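Local coordinates for hypothetical protein (Deinococcus radiodurans, PDB 1U5K), which probably takes part in DNA repair and in recombination by the RecF pathway, and binds a zinc ion, at residues Asp128-Tyr138 with Arg211-Glu219. Residues are numbered along the deposited sequence; the frame is centred on the assembly and turned at random.
Sequences DPEWVALVMSY and RPALWRALE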
# COMPACT_ATOMS: atom_id res chain seq x y z
N ASP A 128 21.63 9.63 -11.55
CA ASP A 128 20.51 10.24 -10.85
C ASP A 128 19.25 9.40 -11.11
O ASP A 128 18.43 9.71 -11.99
CB ASP A 128 20.37 11.67 -11.37
CG ASP A 128 19.41 12.51 -10.57
OD1 ASP A 128 18.64 11.98 -9.74
OD2 ASP A 128 19.38 13.74 -10.75
N PRO A 129 19.12 8.28 -10.41
CA PRO A 129 17.97 7.40 -10.65
C PRO A 129 16.63 8.04 -10.30
O PRO A 129 15.69 7.70 -11.02
CB PRO A 129 18.29 6.14 -9.86
CG PRO A 129 19.21 6.59 -8.84
CD PRO A 129 20.06 7.69 -9.44
N GLU A 130 16.55 8.96 -9.34
CA GLU A 130 15.30 9.66 -9.09
C GLU A 130 14.84 10.36 -10.37
O GLU A 130 13.66 10.32 -10.72
CB GLU A 130 15.38 10.68 -7.95
CG GLU A 130 14.01 11.31 -7.70
CD GLU A 130 14.01 12.48 -6.75
OE1 GLU A 130 15.11 13.02 -6.56
OE2 GLU A 130 12.96 12.85 -6.17
N TRP A 131 15.79 10.99 -11.07
CA TRP A 131 15.46 11.76 -12.26
C TRP A 131 15.01 10.82 -13.39
O TRP A 131 14.10 11.14 -14.15
CB TRP A 131 16.59 12.68 -12.73
CG TRP A 131 16.15 13.57 -13.85
CD1 TRP A 131 16.66 13.59 -15.11
CD2 TRP A 131 15.10 14.53 -13.83
NE1 TRP A 131 15.98 14.49 -15.88
CE2 TRP A 131 15.02 15.10 -15.12
CE3 TRP A 131 14.20 14.98 -12.85
CZ2 TRP A 131 14.08 16.08 -15.46
CZ3 TRP A 131 13.25 15.90 -13.19
CH2 TRP A 131 13.22 16.48 -14.48
N VAL A 132 15.67 9.67 -13.51
CA VAL A 132 15.22 8.67 -14.48
C VAL A 132 13.75 8.33 -14.19
O VAL A 132 12.91 8.30 -15.10
CB VAL A 132 16.10 7.41 -14.46
CG1 VAL A 132 15.63 6.36 -15.44
CG2 VAL A 132 17.55 7.75 -14.80
N ALA A 133 13.42 8.08 -12.93
CA ALA A 133 12.07 7.66 -12.58
C ALA A 133 11.04 8.75 -12.82
O ALA A 133 9.96 8.44 -13.33
CB ALA A 133 12.01 7.14 -11.15
N LEU A 134 11.35 10.00 -12.49
CA LEU A 134 10.49 11.13 -12.82
C LEU A 134 10.19 11.19 -14.31
O LEU A 134 9.04 11.24 -14.74
CB LEU A 134 11.02 12.48 -12.33
CG LEU A 134 10.56 12.84 -10.93
CD1 LEU A 134 11.33 14.04 -10.45
CD2 LEU A 134 9.04 13.02 -10.77
N VAL A 135 11.25 11.14 -15.10
CA VAL A 135 11.14 11.28 -16.54
C VAL A 135 10.33 10.15 -17.15
O VAL A 135 9.44 10.40 -17.96
CB VAL A 135 12.53 11.39 -17.19
CG1 VAL A 135 12.44 11.24 -18.68
CG2 VAL A 135 13.13 12.71 -16.81
N MET A 136 10.60 8.93 -16.72
CA MET A 136 10.03 7.73 -17.29
C MET A 136 8.57 7.59 -16.86
O MET A 136 7.71 7.24 -17.66
CB MET A 136 10.85 6.51 -16.87
CG MET A 136 12.27 6.55 -17.46
SD MET A 136 12.28 6.53 -19.24
CE MET A 136 12.08 4.92 -19.52
N SER A 137 8.29 7.91 -15.60
CA SER A 137 6.92 7.87 -15.13
C SER A 137 6.01 8.86 -15.89
O SER A 137 4.92 8.49 -16.37
CB SER A 137 6.93 7.86 -13.59
OG SER A 137 7.09 9.19 -13.15
N TYR A 138 6.48 10.08 -16.14
CA TYR A 138 5.71 11.04 -16.93
C TYR A 138 5.58 10.61 -18.39
O TYR A 138 4.50 10.70 -18.99
CB TYR A 138 6.29 12.46 -16.81
CG TYR A 138 5.80 13.28 -15.66
CD1 TYR A 138 6.33 13.12 -14.40
CD2 TYR A 138 4.77 14.22 -15.82
CE1 TYR A 138 5.86 13.86 -13.34
CE2 TYR A 138 4.32 15.01 -14.77
CZ TYR A 138 4.87 14.81 -13.52
OH TYR A 138 4.48 15.55 -12.42
N ARG A 211 11.67 18.89 -7.08
CA ARG A 211 11.14 17.59 -7.44
C ARG A 211 9.89 17.17 -6.66
O ARG A 211 9.02 16.56 -7.27
CB ARG A 211 12.22 16.53 -7.38
CG ARG A 211 13.25 16.68 -8.48
CD ARG A 211 14.34 15.64 -8.38
NE ARG A 211 15.44 16.00 -9.26
CZ ARG A 211 16.51 15.26 -9.52
NH1 ARG A 211 16.66 14.07 -8.94
NH2 ARG A 211 17.40 15.70 -10.39
N PRO A 212 9.78 17.45 -5.36
CA PRO A 212 8.55 17.10 -4.64
C PRO A 212 7.30 17.62 -5.35
O PRO A 212 6.31 16.89 -5.41
CB PRO A 212 8.78 17.70 -3.24
CG PRO A 212 10.27 17.62 -3.09
CD PRO A 212 10.80 18.01 -4.46
N ALA A 213 7.34 18.82 -5.93
CA ALA A 213 6.24 19.35 -6.72
C ALA A 213 5.85 18.44 -7.90
O ALA A 213 4.67 18.20 -8.15
CB ALA A 213 6.58 20.73 -7.23
N LEU A 214 6.87 17.95 -8.60
CA LEU A 214 6.70 17.00 -9.69
C LEU A 214 6.10 15.65 -9.27
O LEU A 214 5.20 15.15 -9.95
CB LEU A 214 8.00 16.79 -10.44
CG LEU A 214 8.58 18.04 -11.11
CD1 LEU A 214 9.90 17.71 -11.79
CD2 LEU A 214 7.58 18.54 -12.13
N TRP A 215 6.57 15.10 -8.15
CA TRP A 215 6.03 13.86 -7.63
C TRP A 215 4.58 14.07 -7.22
O TRP A 215 3.74 13.21 -7.46
CB TRP A 215 6.81 13.31 -6.44
CG TRP A 215 8.09 12.66 -6.85
CD1 TRP A 215 9.34 13.08 -6.50
CD2 TRP A 215 8.26 11.52 -7.70
NE1 TRP A 215 10.28 12.26 -7.07
CE2 TRP A 215 9.65 11.29 -7.80
CE3 TRP A 215 7.39 10.68 -8.40
CZ2 TRP A 215 10.18 10.27 -8.58
CZ3 TRP A 215 7.93 9.65 -9.17
CH2 TRP A 215 9.32 9.47 -9.27
N ARG A 216 4.29 15.21 -6.61
CA ARG A 216 2.95 15.48 -6.09
C ARG A 216 1.94 15.58 -7.22
O ARG A 216 0.84 15.02 -7.13
CB ARG A 216 2.92 16.70 -5.18
CG ARG A 216 3.40 16.40 -3.76
CD ARG A 216 2.97 17.41 -2.71
NE ARG A 216 3.40 18.75 -3.12
CZ ARG A 216 4.59 19.27 -2.86
NH1 ARG A 216 5.49 18.59 -2.14
NH2 ARG A 216 4.89 20.48 -3.31
N ALA A 217 2.31 16.27 -8.28
CA ALA A 217 1.42 16.48 -9.41
C ALA A 217 1.11 15.15 -10.07
O ALA A 217 -0.05 14.86 -10.38
CB ALA A 217 2.04 17.44 -10.37
N LEU A 218 2.15 14.33 -10.22
CA LEU A 218 2.02 12.99 -10.78
C LEU A 218 1.03 12.15 -9.97
O LEU A 218 0.15 11.53 -10.57
CB LEU A 218 3.38 12.32 -10.90
CG LEU A 218 3.39 10.88 -11.43
CD1 LEU A 218 2.99 10.91 -12.87
CD2 LEU A 218 4.73 10.19 -11.18
N GLU A 219 1.16 12.16 -8.65
CA GLU A 219 0.32 11.38 -7.74
C GLU A 219 -1.15 11.80 -7.82
O GLU A 219 -2.02 10.94 -7.91
CB GLU A 219 0.79 11.54 -6.29
CG GLU A 219 2.09 10.81 -5.98
CD GLU A 219 2.50 10.96 -4.52
OE1 GLU A 219 2.20 10.06 -3.73
OE2 GLU A 219 3.09 11.99 -4.13
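R211 meets D128 end-on. Its NH2 donates to D128 OD2 at 2.8 Å and its NH1 to D128 OD1 at 3.0 Å, with carboxylate and guanidinium nearly coplanar (22°). NH1 also donates to E130 OE1 at 3.0 Å, reaching that oxygen from above the E130 carboxylate plane. The remaining nitrogen, NE, is satisfied by the carbonyl of V206. The arm of R211 is extended from CG to NE (chi2 179°), which carries the guanidinium to the start of the other helix. There W131 CB lies over one face of it. D128 is the N-cap of helix 129-141, and its OD1 also takes a weak bond from W131 N. An alanine in place of R211 would probably leave D128 and E130 OE1 without their shared counter-charge, with D128 the freer to turn.

The second oxygen of E130, OE2, accepts from W215 NE1 at 2.9 Å. The donor lies on the anti side of the carboxylate, which is nearly coplanar with the indole. This bond satisfies the indole N-H and helps fix the rotation of the ring. L134 CD2 sits over the centre of the six-membered ring, 3.4 Å from its centroid, in a CH-pi contact. Farther along, Y138 OH donates to L214 O at 2.6 Å. That carbonyl also accepts from L218 N within its own helix. L218 CD1 lies over one face of the Y138 ring. L214 also touches F189 of helix 184-192.

The helix segments cross at 33°, with axes 11.0 Å apart. They pack with a single knob-into-hole contact, W215 among E130, A133, L134 and S137. Beside it lies the salt-bridge network of D128, E130 and R211. This buried helix pair belongs to the C-terminal region of RecO, away from the zinc site.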